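Local coordinates for sulfoquinovosidase (Escherichia coli, PDB 5OHT), which hydrolyses the plant sulfolipid sulfoquinovosyl diacylglycerol and simple sulfoquinovosides such as sulfoquinovosyl glycerol, releasing sulfoquinovose for sulfoglycolysis, at residues 259-264 against 536-541; 288-293 against 330-335; 301-306 against 340-345; 402-407 against 452-457. One frame throughout, in Å; residues are numbered along the deposited sequence.

Contact 1. Residues 259-264 against 536-541; sequences LGIQGG and THEGNR. With 9VH ([(3~{S},4~{R},5~{R})-4,5-bis(oxidanyl)piperidin-3-yl]methanesulfonic acid), chain D.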
# COMPACT_ATOMS: atom_id res chain seq x y z
N LEU A 259 -10.97 18.49 -3.06
CA LEU A 259 -11.60 18.39 -4.38
C LEU A 259 -10.50 18.22 -5.45
O LEU A 259 -9.62 19.09 -5.59
CB LEU A 259 -12.41 19.67 -4.69
CG LEU A 259 -13.61 20.05 -3.79
CD1 LEU A 259 -14.22 21.40 -4.23
CD2 LEU A 259 -14.70 19.02 -3.77
N GLY A 260 -10.59 17.14 -6.23
CA GLY A 260 -9.72 16.92 -7.37
C GLY A 260 -10.26 17.70 -8.58
O GLY A 260 -11.40 17.46 -9.08
N ILE A 261 -9.45 18.64 -9.04
CA ILE A 261 -9.87 19.59 -10.11
C ILE A 261 -8.66 19.80 -11.05
O ILE A 261 -7.54 19.89 -10.58
CB ILE A 261 -10.32 20.96 -9.52
CG1 ILE A 261 -11.45 20.82 -8.49
CG2 ILE A 261 -10.81 21.85 -10.67
CD1 ILE A 261 -11.65 22.03 -7.57
N GLN A 262 -8.93 19.83 -12.34
CA GLN A 262 -7.96 20.24 -13.34
C GLN A 262 -8.59 21.38 -14.22
O GLN A 262 -9.82 21.49 -14.29
CB GLN A 262 -7.60 19.04 -14.22
CG GLN A 262 -6.95 17.84 -13.44
CD GLN A 262 -6.62 16.67 -14.34
OE1 GLN A 262 -5.46 16.53 -14.77
NE2 GLN A 262 -7.63 15.88 -14.73
N GLY A 263 -7.73 22.18 -14.86
CA GLY A 263 -8.13 23.21 -15.82
C GLY A 263 -7.69 24.63 -15.51
O GLY A 263 -8.02 25.53 -16.25
N GLY A 264 -6.99 24.86 -14.41
CA GLY A 264 -6.38 26.13 -14.12
C GLY A 264 -7.00 26.91 -12.98
O GLY A 264 -7.94 26.47 -12.34
N THR A 536 -11.35 13.51 -3.88
CA THR A 536 -11.90 13.05 -5.16
C THR A 536 -10.85 12.99 -6.29
O THR A 536 -9.72 13.47 -6.14
CB THR A 536 -13.11 13.93 -5.63
OG1 THR A 536 -12.65 15.20 -6.07
CG2 THR A 536 -14.18 14.07 -4.57
N HIS A 537 -11.26 12.42 -7.42
CA HIS A 537 -10.41 12.31 -8.64
C HIS A 537 -11.31 12.43 -9.88
O HIS A 537 -12.36 11.85 -9.94
CB HIS A 537 -9.63 10.94 -8.67
CG HIS A 537 -8.36 10.94 -9.48
ND1 HIS A 537 -8.22 11.66 -10.66
CD2 HIS A 537 -7.14 10.36 -9.24
CE1 HIS A 537 -6.97 11.55 -11.08
NE2 HIS A 537 -6.28 10.79 -10.22
N GLU A 538 -10.93 13.28 -10.84
CA GLU A 538 -11.67 13.32 -12.14
C GLU A 538 -11.61 12.04 -12.99
O GLU A 538 -12.57 11.72 -13.74
CB GLU A 538 -11.18 14.52 -12.99
CG GLU A 538 -11.55 15.87 -12.38
CD GLU A 538 -11.20 17.09 -13.31
OE1 GLU A 538 -10.39 16.92 -14.25
OE2 GLU A 538 -11.72 18.23 -13.03
N GLY A 539 -10.53 11.24 -12.82
CA GLY A 539 -10.23 10.10 -13.65
C GLY A 539 -9.35 10.51 -14.85
O GLY A 539 -9.09 11.71 -15.04
N ASN A 540 -8.93 9.52 -15.66
CA ASN A 540 -8.02 9.79 -16.83
C ASN A 540 -8.78 10.44 -18.00
O ASN A 540 -8.15 11.11 -18.83
CB ASN A 540 -7.24 8.53 -17.29
CG ASN A 540 -8.10 7.38 -17.66
OD1 ASN A 540 -8.80 6.81 -16.79
ND2 ASN A 540 -8.09 6.99 -18.98
N ARG A 541 -10.12 10.24 -18.04
CA ARG A 541 -11.05 10.84 -19.09
C ARG A 541 -12.16 11.58 -18.41
O ARG A 541 -13.26 11.03 -18.20
CB ARG A 541 -11.57 9.75 -20.03
CG ARG A 541 -10.44 9.15 -20.87
CD ARG A 541 -10.89 7.96 -21.66
NE ARG A 541 -9.78 7.38 -22.41
CZ ARG A 541 -9.85 6.29 -23.19
NH1 ARG A 541 -10.97 5.65 -23.31
NH2 ARG A 541 -8.76 5.82 -23.82
O1 9VH D . -1.50 10.48 -15.94
S1 9VH D . -0.43 10.78 -15.04
O2 9VH D . 0.36 11.94 -15.21
O3 9VH D . 0.55 9.65 -15.05
C1 9VH D . -1.05 10.87 -13.37
C2 9VH D . -1.97 9.72 -12.90
C3 9VH D . -1.25 8.38 -12.84
N1 9VH D . -0.96 7.80 -11.52
C4 9VH D . -2.16 7.69 -10.66
C5 9VH D . -3.26 8.70 -10.98
O4 9VH D . -3.99 9.02 -9.81
C6 9VH D . -2.71 9.99 -11.59
O5 9VH D . -3.82 10.86 -11.85
O HOH W 1 -12.81 15.04 -8.72
O HOH W 2 -13.43 18.53 -11.01
O HOH W 3 -7.36 13.48 -16.26
O HOH W 4 -12.10 20.44 -14.08
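Gln262 and Glu538 meet at the rim of the family 31 TIM barrel, where the end of strand 257-260 faces the loop that carries His537 to the active site. Both side chains run extended beyond CG and approach at a slant, with amide and carboxylate planes 61° apart. Gln262 NE2 bonds Glu538 OE1 at 3.0 Å; the oxygen is met on its anti side, the donor 32° out of the carboxylate plane, and itself lies close to the amide plane. OE2 takes a weak bond from Gln262 N, besides bonds from two waters, so the carboxylate spans side chain and main chain of one residue. Gln262 OE1 turns to Gln288, a substrate-binding residue, which makes Gln262 a second-shell residue of the pocket, with Glu538 one step behind it. Farther back, Thr536 OG1 accepts from Gly260 N at 2.8 Å, nearly straight at 166°. A CB on Gly260 would fall about 2.5 Å from Thr536 O, consistent with the close passage relying on a residue without a side chain. Two waters bonded to Gly260 O reach Thr536 OG1 and Glu538 OE2. His537, its CB pointing away from segment 259-264, directs NE2 at the ligand, 2.9 Å from O4 and 3.0 Å from O5.

Contact 2. Residues 288-293 against 330-335; sequences QDWSGI and FLAYIN. With 9VH ([(3~{S},4~{R},5~{R})-4,5-bis(oxidanyl)piperidin-3-yl]methanesulfonic acid), chain D.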
# COMPACT_ATOMS: atom_id res chain seq x y z
N GLN A 288 -3.59 18.21 -10.03
CA GLN A 288 -2.38 17.46 -10.49
C GLN A 288 -1.70 18.16 -11.70
O GLN A 288 -0.50 17.96 -11.95
CB GLN A 288 -2.73 16.02 -10.82
CG GLN A 288 -3.72 15.74 -11.93
CD GLN A 288 -3.77 14.26 -12.34
OE1 GLN A 288 -3.32 13.39 -11.59
NE2 GLN A 288 -4.36 13.97 -13.51
N ASP A 289 -2.48 18.96 -12.44
CA ASP A 289 -1.99 19.72 -13.60
C ASP A 289 -1.39 21.09 -13.24
O ASP A 289 -1.22 21.93 -14.13
CB ASP A 289 -3.11 19.85 -14.67
CG ASP A 289 -4.27 20.79 -14.27
OD1 ASP A 289 -4.53 20.97 -13.07
OD2 ASP A 289 -5.01 21.28 -15.20
N TRP A 290 -0.97 21.30 -11.99
CA TRP A 290 -0.24 22.48 -11.58
C TRP A 290 1.01 22.77 -12.46
O TRP A 290 1.49 23.92 -12.53
CB TRP A 290 0.16 22.41 -10.11
CG TRP A 290 1.35 21.48 -9.89
CD1 TRP A 290 1.35 20.14 -10.07
CD2 TRP A 290 2.67 21.84 -9.46
NE1 TRP A 290 2.62 19.65 -9.83
CE2 TRP A 290 3.44 20.65 -9.43
CE3 TRP A 290 3.30 23.05 -9.12
CZ2 TRP A 290 4.81 20.63 -9.09
CZ3 TRP A 290 4.66 23.05 -8.78
CH2 TRP A 290 5.41 21.81 -8.78
N SER A 291 1.57 21.71 -13.08
CA SER A 291 2.78 21.79 -13.90
C SER A 291 2.50 21.74 -15.36
O SER A 291 3.43 21.66 -16.17
CB SER A 291 3.76 20.65 -13.52
OG SER A 291 3.12 19.40 -13.60
N GLY A 292 1.23 21.76 -15.75
CA GLY A 292 0.83 21.54 -17.15
C GLY A 292 0.26 20.18 -17.41
O GLY A 292 0.27 19.30 -16.52
N ILE A 293 -0.26 20.00 -18.63
CA ILE A 293 -0.87 18.75 -19.11
C ILE A 293 -0.13 18.12 -20.29
O ILE A 293 0.65 18.79 -21.00
CB ILE A 293 -2.37 18.91 -19.51
CG1 ILE A 293 -2.53 19.85 -20.73
CG2 ILE A 293 -3.22 19.28 -18.29
CD1 ILE A 293 -3.94 19.80 -21.32
N PHE A 330 -3.92 23.91 -0.73
CA PHE A 330 -3.62 23.56 -2.12
C PHE A 330 -2.60 22.41 -2.19
O PHE A 330 -1.49 22.51 -1.64
CB PHE A 330 -3.04 24.75 -2.92
CG PHE A 330 -2.77 24.43 -4.38
CD1 PHE A 330 -3.80 24.37 -5.26
CD2 PHE A 330 -1.46 24.16 -4.86
CE1 PHE A 330 -3.58 23.95 -6.58
CE2 PHE A 330 -1.25 23.81 -6.17
CZ PHE A 330 -2.30 23.70 -7.03
N LEU A 331 -2.97 21.37 -2.91
CA LEU A 331 -2.15 20.15 -3.08
C LEU A 331 -1.82 19.91 -4.56
O LEU A 331 -2.65 20.10 -5.43
CB LEU A 331 -2.86 18.89 -2.51
CG LEU A 331 -3.12 18.91 -0.99
CD1 LEU A 331 -4.41 19.68 -0.68
CD2 LEU A 331 -3.20 17.45 -0.41
N ALA A 332 -0.59 19.46 -4.81
CA ALA A 332 -0.05 19.32 -6.15
C ALA A 332 0.29 17.81 -6.48
O ALA A 332 -0.41 16.89 -6.00
CB ALA A 332 1.17 20.23 -6.26
N TYR A 333 1.31 17.59 -7.31
CA TYR A 333 1.63 16.26 -7.88
C TYR A 333 3.12 16.21 -8.21
O TYR A 333 3.63 17.13 -8.90
CB TYR A 333 0.78 15.97 -9.14
CG TYR A 333 1.10 14.65 -9.84
CD1 TYR A 333 2.22 14.51 -10.67
CD2 TYR A 333 0.38 13.46 -9.55
CE1 TYR A 333 2.58 13.29 -11.23
CE2 TYR A 333 0.75 12.24 -10.10
CZ TYR A 333 1.87 12.16 -10.92
OH TYR A 333 2.23 10.97 -11.47
N ILE A 334 3.82 15.14 -7.80
CA ILE A 334 5.17 14.82 -8.26
C ILE A 334 5.40 13.27 -8.37
O ILE A 334 4.65 12.47 -7.71
CB ILE A 334 6.22 15.49 -7.39
CG1 ILE A 334 7.65 15.36 -7.97
CG2 ILE A 334 6.20 14.94 -5.95
CD1 ILE A 334 8.61 16.33 -7.32
N ASN A 335 6.32 12.85 -9.23
CA ASN A 335 6.84 11.48 -9.30
C ASN A 335 8.35 11.54 -9.49
O ASN A 335 8.91 12.64 -9.72
CB ASN A 335 6.03 10.59 -10.27
CG ASN A 335 6.36 10.82 -11.74
OD1 ASN A 335 7.53 10.90 -12.11
ND2 ASN A 335 5.31 10.92 -12.58
O1 9VH D . -1.50 10.48 -15.94
S1 9VH D . -0.43 10.78 -15.04
O2 9VH D . 0.36 11.94 -15.21
O3 9VH D . 0.55 9.65 -15.05
C1 9VH D . -1.05 10.87 -13.37
C2 9VH D . -1.97 9.72 -12.90
C3 9VH D . -1.25 8.38 -12.84
N1 9VH D . -0.96 7.80 -11.52
C4 9VH D . -2.16 7.69 -10.66
C5 9VH D . -3.26 8.70 -10.98
O4 9VH D . -3.99 9.02 -9.81
C6 9VH D . -2.71 9.99 -11.59
O5 9VH D . -3.82 10.86 -11.85
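In the TIM barrel, the loop that follows strand 282-286 folds back over the neighbouring parallel strand 329-334, and this contact holds the two together beside the sugar-binding pocket. Trp290 carries most of it. Its indole lies flat on Ala332, whose CB stands 3.7 Å from the centroid of the five-membered ring and 3° off the ring normal, a CH-pi contact over the face; Ser291 CB lies over the opposite face. The polar edge is used as well: NE1 donates to Tyr333 O at 2.9 Å, in the carbonyl plane and on a lone pair, although the acceptor is tilted 20° from the indole plane and the bond is bent. With CG set between the backbone N and the carbonyl carbon (chi1 76°), the ring is laid over Ala332, with NE1 reaching Tyr333 O, while Trp290 CB rests at the edge of the Phe330 ring, 4.1 Å from CZ. A leucine here would probably leave Tyr333 O without its indole donor and strip Ala332 of the flat surface that covers it. Nearer the pocket, Gln288 CB packs 3.9 Å from Tyr333 CB. From there the two side chains diverge: extended beyond CG, Gln288 brings OE1 to 2.6 Å from ligand O5, which donates to it, whereas Tyr333 sends its hydroxyl to the nucleophile Asp405 and also receives a long bond from Asn335 ND2. Side chains converging on one ligand from adjacent strand ends are characteristic of the C-terminal mouth of a TIM-barrel glycosidase.

Contact 3. Residues 301-306 against 340-345; sequences RVMWNW and SDKDLC. With 9VH ([(3~{S},4~{R},5~{R})-4,5-bis(oxidanyl)piperidin-3-yl]methanesulfonic acid), chain D.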
# COMPACT_ATOMS: atom_id res chain seq x y z
N ARG A 301 -3.27 13.51 -19.12
CA ARG A 301 -2.17 13.24 -18.18
C ARG A 301 -1.45 14.52 -17.71
O ARG A 301 -1.69 15.65 -18.23
CB ARG A 301 -1.22 12.21 -18.79
CG ARG A 301 -1.94 10.98 -19.32
CD ARG A 301 -1.08 9.72 -19.59
NE ARG A 301 -0.35 9.25 -18.39
CZ ARG A 301 0.56 8.28 -18.40
NH1 ARG A 301 1.15 7.96 -17.28
NH2 ARG A 301 0.91 7.63 -19.55
N VAL A 302 -0.59 14.38 -16.71
CA VAL A 302 0.19 15.50 -16.22
C VAL A 302 1.48 15.67 -17.11
O VAL A 302 1.99 14.69 -17.68
CB VAL A 302 0.61 15.25 -14.77
CG1 VAL A 302 1.46 16.38 -14.26
CG2 VAL A 302 -0.62 15.01 -13.90
N MET A 303 1.96 16.91 -17.21
CA MET A 303 3.28 17.21 -17.83
C MET A 303 4.36 16.97 -16.81
O MET A 303 4.42 17.73 -15.83
CB MET A 303 3.37 18.68 -18.35
CG MET A 303 4.73 19.00 -19.01
SD MET A 303 5.29 17.78 -20.26
CE MET A 303 4.13 18.02 -21.54
N TRP A 304 5.19 15.96 -17.00
CA TRP A 304 6.15 15.56 -15.94
C TRP A 304 7.40 16.44 -15.94
O TRP A 304 8.51 15.97 -16.26
CB TRP A 304 6.55 14.07 -16.08
CG TRP A 304 5.38 13.05 -15.89
CD1 TRP A 304 4.05 13.32 -15.70
CD2 TRP A 304 5.51 11.62 -15.90
NE1 TRP A 304 3.35 12.14 -15.56
CE2 TRP A 304 4.21 11.08 -15.69
CE3 TRP A 304 6.60 10.74 -16.05
CZ2 TRP A 304 3.99 9.72 -15.62
CZ3 TRP A 304 6.37 9.35 -16.00
CH2 TRP A 304 5.07 8.86 -15.80
N ASN A 305 7.22 17.73 -15.55
CA ASN A 305 8.33 18.63 -15.27
C ASN A 305 7.93 19.46 -14.06
O ASN A 305 6.96 20.20 -14.12
CB ASN A 305 8.60 19.53 -16.50
CG ASN A 305 9.94 20.25 -16.40
OD1 ASN A 305 10.98 19.62 -16.38
ND2 ASN A 305 9.89 21.57 -16.32
N TRP A 306 8.62 19.29 -12.93
CA TRP A 306 8.10 19.67 -11.61
C TRP A 306 8.34 21.14 -11.22
O TRP A 306 9.07 21.47 -10.26
CB TRP A 306 8.56 18.67 -10.51
CG TRP A 306 8.49 17.24 -11.05
CD1 TRP A 306 9.53 16.38 -11.20
CD2 TRP A 306 7.34 16.57 -11.56
NE1 TRP A 306 9.11 15.20 -11.74
CE2 TRP A 306 7.77 15.29 -12.00
CE3 TRP A 306 6.00 16.91 -11.70
CZ2 TRP A 306 6.91 14.35 -12.51
CZ3 TRP A 306 5.14 15.98 -12.24
CH2 TRP A 306 5.59 14.69 -12.60
N SER A 340 11.45 13.59 -21.00
CA SER A 340 12.69 13.74 -21.76
C SER A 340 12.71 15.02 -22.61
O SER A 340 13.80 15.48 -22.96
CB SER A 340 12.94 12.51 -22.67
OG SER A 340 11.90 12.42 -23.67
N ASP A 341 11.53 15.57 -22.93
CA ASP A 341 11.39 16.78 -23.72
C ASP A 341 11.33 18.06 -22.89
O ASP A 341 10.88 19.06 -23.40
CB ASP A 341 10.16 16.69 -24.69
CG ASP A 341 8.84 16.31 -23.99
OD1 ASP A 341 8.81 16.03 -22.76
OD2 ASP A 341 7.80 16.23 -24.68
N LYS A 342 11.80 18.08 -21.63
CA LYS A 342 11.59 19.23 -20.74
C LYS A 342 12.81 19.48 -19.91
O LYS A 342 13.75 18.68 -19.90
CB LYS A 342 10.37 18.97 -19.81
CG LYS A 342 9.05 18.89 -20.56
CD LYS A 342 8.66 20.18 -21.21
CE LYS A 342 7.50 19.99 -22.14
NZ LYS A 342 7.08 21.32 -22.67
N ASP A 343 12.81 20.60 -19.20
CA ASP A 343 14.03 21.16 -18.53
C ASP A 343 14.67 20.35 -17.43
O ASP A 343 15.91 20.39 -17.26
CB ASP A 343 13.66 22.49 -17.78
CG ASP A 343 13.45 23.65 -18.69
OD1 ASP A 343 13.50 23.47 -19.93
OD2 ASP A 343 13.25 24.75 -18.14
N LEU A 344 13.87 19.74 -16.55
CA LEU A 344 14.52 19.04 -15.42
C LEU A 344 15.28 17.83 -15.92
O LEU A 344 16.35 17.50 -15.36
CB LEU A 344 13.56 18.63 -14.29
CG LEU A 344 13.09 19.63 -13.27
CD1 LEU A 344 12.27 18.86 -12.20
CD2 LEU A 344 14.24 20.41 -12.64
N CYS A 345 14.77 17.16 -16.95
CA CYS A 345 15.50 16.01 -17.48
C CYS A 345 16.91 16.45 -18.06
O CYS A 345 17.98 15.83 -17.78
CB CYS A 345 14.69 15.28 -18.57
SG CYS A 345 15.36 13.63 -19.05
O1 9VH D . -1.50 10.48 -15.94
S1 9VH D . -0.43 10.78 -15.04
O2 9VH D . 0.36 11.94 -15.21
O3 9VH D . 0.55 9.65 -15.05
C1 9VH D . -1.05 10.87 -13.37
C2 9VH D . -1.97 9.72 -12.90
C3 9VH D . -1.25 8.38 -12.84
N1 9VH D . -0.96 7.80 -11.52
C4 9VH D . -2.16 7.69 -10.66
C5 9VH D . -3.26 8.70 -10.98
O4 9VH D . -3.99 9.02 -9.81
C6 9VH D . -2.71 9.99 -11.59
O5 9VH D . -3.82 10.86 -11.85
O HOH W 5 11.94 17.04 -17.37
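Asn305 meets the first turn of helix 343-351 in a peripheral part of the TIM-barrel domain, at the other end of the segment whose first residues bind the sulfonate of the ligand. Hydrogen bonding is centred on one amide oxygen. Asn305 OD1 accepts from Leu344 N at 2.9 Å, in the carbonyl plane and nearly straight (165°), and from a water that itself accepts from Cys345 N. Two backbone N-H groups at the start of the helix are therefore served by one side chain, the first directly and the second through water. The torsion that sets CG opposite the backbone N of Asn305 (chi1 -166°) carries the amide across to the helix.

Van der Waals packing flanks this bond. Lys342 CB lies 3.8 Å from Asn305 CB, and farther out the lysine chain crosses Met303 at about a right angle, its CE 3.6 Å from SD. Leu344 CD1 comes 3.8 Å from Trp306 CD1, also near a right angle, while the indole NE1 of Trp306 bonds Tyr337 O.

Charged and polar contacts to the ligand occupy the start of segment 301-306. There Arg301, bent at chi3, offers the edge of its guanidinium: NE bonds O1 and NH1 bonds O3, so two sulfonate oxygens are read by one residue. The third oxygen, O2, accepts from Val302 N and from Trp304 NE1; O2 lies in the indole plane, 3.0 Å from Trp304 NE1, with an N-H...O angle of 175°.

Contact 4. Residues 402-407 against 452-457; sequences WMADFG and FFMRAG. With 9VH ([(3~{S},4~{R},5~{R})-4,5-bis(oxidanyl)piperidin-3-yl]methanesulfonic acid), chain D.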
# COMPACT_ATOMS: atom_id res chain seq x y z
N TRP A 402 0.72 16.93 -1.54
CA TRP A 402 0.78 16.49 -2.90
C TRP A 402 0.65 14.94 -2.99
O TRP A 402 0.96 14.21 -2.02
CB TRP A 402 2.09 16.96 -3.59
CG TRP A 402 3.35 16.61 -2.89
CD1 TRP A 402 4.03 15.39 -2.95
CD2 TRP A 402 4.10 17.43 -1.99
NE1 TRP A 402 5.14 15.43 -2.13
CE2 TRP A 402 5.18 16.64 -1.49
CE3 TRP A 402 3.94 18.75 -1.50
CZ2 TRP A 402 6.11 17.14 -0.58
CZ3 TRP A 402 4.86 19.24 -0.59
CH2 TRP A 402 5.94 18.44 -0.13
N MET A 403 0.18 14.47 -4.15
CA MET A 403 0.36 13.08 -4.58
C MET A 403 1.81 12.83 -4.92
O MET A 403 2.37 13.57 -5.75
CB MET A 403 -0.53 12.82 -5.81
CG MET A 403 -0.52 11.35 -6.31
SD MET A 403 -1.61 10.98 -7.70
CE MET A 403 -3.15 10.64 -6.88
N ALA A 404 2.45 11.86 -4.22
CA ALA A 404 3.78 11.42 -4.54
C ALA A 404 3.69 10.01 -5.18
O ALA A 404 3.60 8.97 -4.50
CB ALA A 404 4.64 11.44 -3.29
N ASP A 405 3.64 10.01 -6.51
CA ASP A 405 3.19 8.88 -7.31
C ASP A 405 4.29 7.96 -7.80
O ASP A 405 5.47 8.29 -7.71
CB ASP A 405 2.42 9.49 -8.49
CG ASP A 405 1.50 8.55 -9.22
OD1 ASP A 405 1.21 7.44 -8.78
OD2 ASP A 405 1.04 8.96 -10.29
N PHE A 406 3.91 6.82 -8.36
CA PHE A 406 4.83 5.85 -9.01
C PHE A 406 5.91 5.32 -8.04
O PHE A 406 5.71 5.32 -6.84
CB PHE A 406 5.43 6.43 -10.33
CG PHE A 406 4.42 6.56 -11.44
CD1 PHE A 406 4.17 5.48 -12.31
CD2 PHE A 406 3.77 7.76 -11.67
CE1 PHE A 406 3.26 5.61 -13.35
CE2 PHE A 406 2.85 7.91 -12.73
CZ PHE A 406 2.58 6.84 -13.55
N GLY A 407 7.05 4.88 -8.57
CA GLY A 407 8.00 4.03 -7.89
C GLY A 407 8.16 2.59 -8.33
O GLY A 407 9.02 1.92 -7.79
N PHE A 452 1.79 14.37 2.28
CA PHE A 452 1.93 13.69 0.97
C PHE A 452 1.34 12.31 1.05
O PHE A 452 1.24 11.72 2.15
CB PHE A 452 3.37 13.69 0.39
CG PHE A 452 4.41 12.98 1.24
CD1 PHE A 452 5.09 13.66 2.22
CD2 PHE A 452 4.68 11.61 1.08
CE1 PHE A 452 6.04 13.04 3.00
CE2 PHE A 452 5.64 10.98 1.89
CZ PHE A 452 6.34 11.70 2.85
N PHE A 453 0.88 11.81 -0.12
CA PHE A 453 0.28 10.49 -0.18
C PHE A 453 0.82 9.69 -1.35
O PHE A 453 1.04 10.23 -2.44
CB PHE A 453 -1.28 10.57 -0.14
CG PHE A 453 -1.90 11.53 -1.16
CD1 PHE A 453 -1.97 12.88 -0.90
CD2 PHE A 453 -2.42 11.06 -2.35
CE1 PHE A 453 -2.54 13.78 -1.79
CE2 PHE A 453 -2.99 11.97 -3.25
CZ PHE A 453 -3.03 13.31 -2.97
N MET A 454 1.07 8.41 -1.09
CA MET A 454 1.77 7.44 -2.00
C MET A 454 0.95 6.23 -2.33
O MET A 454 0.07 5.84 -1.55
CB MET A 454 3.10 6.96 -1.37
CG MET A 454 3.96 8.08 -0.91
SD MET A 454 5.67 7.65 -0.50
CE MET A 454 6.29 7.19 -2.13
N ARG A 455 1.19 5.63 -3.51
CA ARG A 455 0.53 4.35 -3.88
C ARG A 455 1.50 3.17 -3.79
O ARG A 455 1.05 2.05 -3.50
CB ARG A 455 -0.15 4.43 -5.26
CG ARG A 455 0.79 4.36 -6.46
CD ARG A 455 0.14 4.38 -7.85
NE ARG A 455 1.11 4.01 -8.89
CZ ARG A 455 0.82 3.96 -10.22
NH1 ARG A 455 -0.42 4.28 -10.64
NH2 ARG A 455 1.74 3.57 -11.11
N ALA A 456 2.79 3.41 -4.07
CA ALA A 456 3.82 2.36 -4.05
C ALA A 456 4.46 2.35 -2.66
O ALA A 456 4.45 3.36 -1.91
CB ALA A 456 4.92 2.57 -5.10
N GLY A 457 5.01 1.20 -2.30
CA GLY A 457 5.78 1.07 -1.08
C GLY A 457 6.71 -0.11 -1.04
O GLY A 457 6.68 -0.97 -1.92
O1 9VH D . -1.50 10.48 -15.94
S1 9VH D . -0.43 10.78 -15.04
O2 9VH D . 0.36 11.94 -15.21
O3 9VH D . 0.55 9.65 -15.05
C1 9VH D . -1.05 10.87 -13.37
C2 9VH D . -1.97 9.72 -12.90
C3 9VH D . -1.25 8.38 -12.84
N1 9VH D . -0.96 7.80 -11.52
C4 9VH D . -2.16 7.69 -10.66
C5 9VH D . -3.26 8.70 -10.98
O4 9VH D . -3.99 9.02 -9.81
C6 9VH D . -2.71 9.99 -11.59
O5 9VH D . -3.82 10.86 -11.85
O HOH W 6 3.70 6.25 -4.99
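Trp402 and Phe452 are bridged in parallel between strands 401-404 and 451-454 in the TIM-barrel sheet, the short segments diverging by 32°. Phe452 CB sits over one indole face, 3.9 Å from the five-membered ring centroid, while the two rings are near parallel but slid apart. Trp402 O accepts from Phe453 N in the carbonyl plane at 3.1 Å. Next, Met403 lays its backbone on the Phe453 ring: CA is 3.8 Å from the centroid over the face, and Met403 CB touches CE2. A serine in place of Phe453 would probably uncover this stretch of Met403 and leave its side chain, whose CE reaches the ligand, freer to shift. Ala404 N closes the pairing by donating to Phe453 O at 2.8 Å.

Past the strand, Asp405, the catalytic nucleophile, divides its carboxylate. OD2 accepts from ligand N1 at 2.6 Å and is also bonded by Tyr333. OD1 lies 3.4 Å from Arg455 NE, over the guanidinium face and well out of its plane, so the salt bridge acts through charge alone; Arg455 NE has Glu408 as its salt-bridge partner too. Phe406 then turns one ring face to Arg455, whose CZ is 4.5 Å from the centroid in a cation-pi contact, with the two planes inclined at 56°. Phe406 O and Ala404 O both accept from one water, which in turn accepts from Arg455 N. An aspartate just beyond a strand end, held close to the substrate position, is the nucleophile site of a retaining family 31 glycosidase.

How the contacts relate
All four contacts belong to the TIM-barrel domain, and each touches the same ligand. Contacts 1, 2 and 4 reach one parallel sheet, in which strands 257-260, 282-286, 329-334, 401-404 and 451-454 follow one another in chain order; contact 3 lies outside it. Along the chain, contact 1 encloses the other three; within that loop contacts 2 and 3 alternate and contact 4 follows them. Centres of contacts 1 and 2, and of 2 and 3, are 11 Å apart, whereas those of 1 and 3 are 19 Å apart. Contact 2 touches all the others, through Gln262, Met303 and Asp405, linking hydroxyl recognition, the sulfonate site and the nucleophile within one pocket.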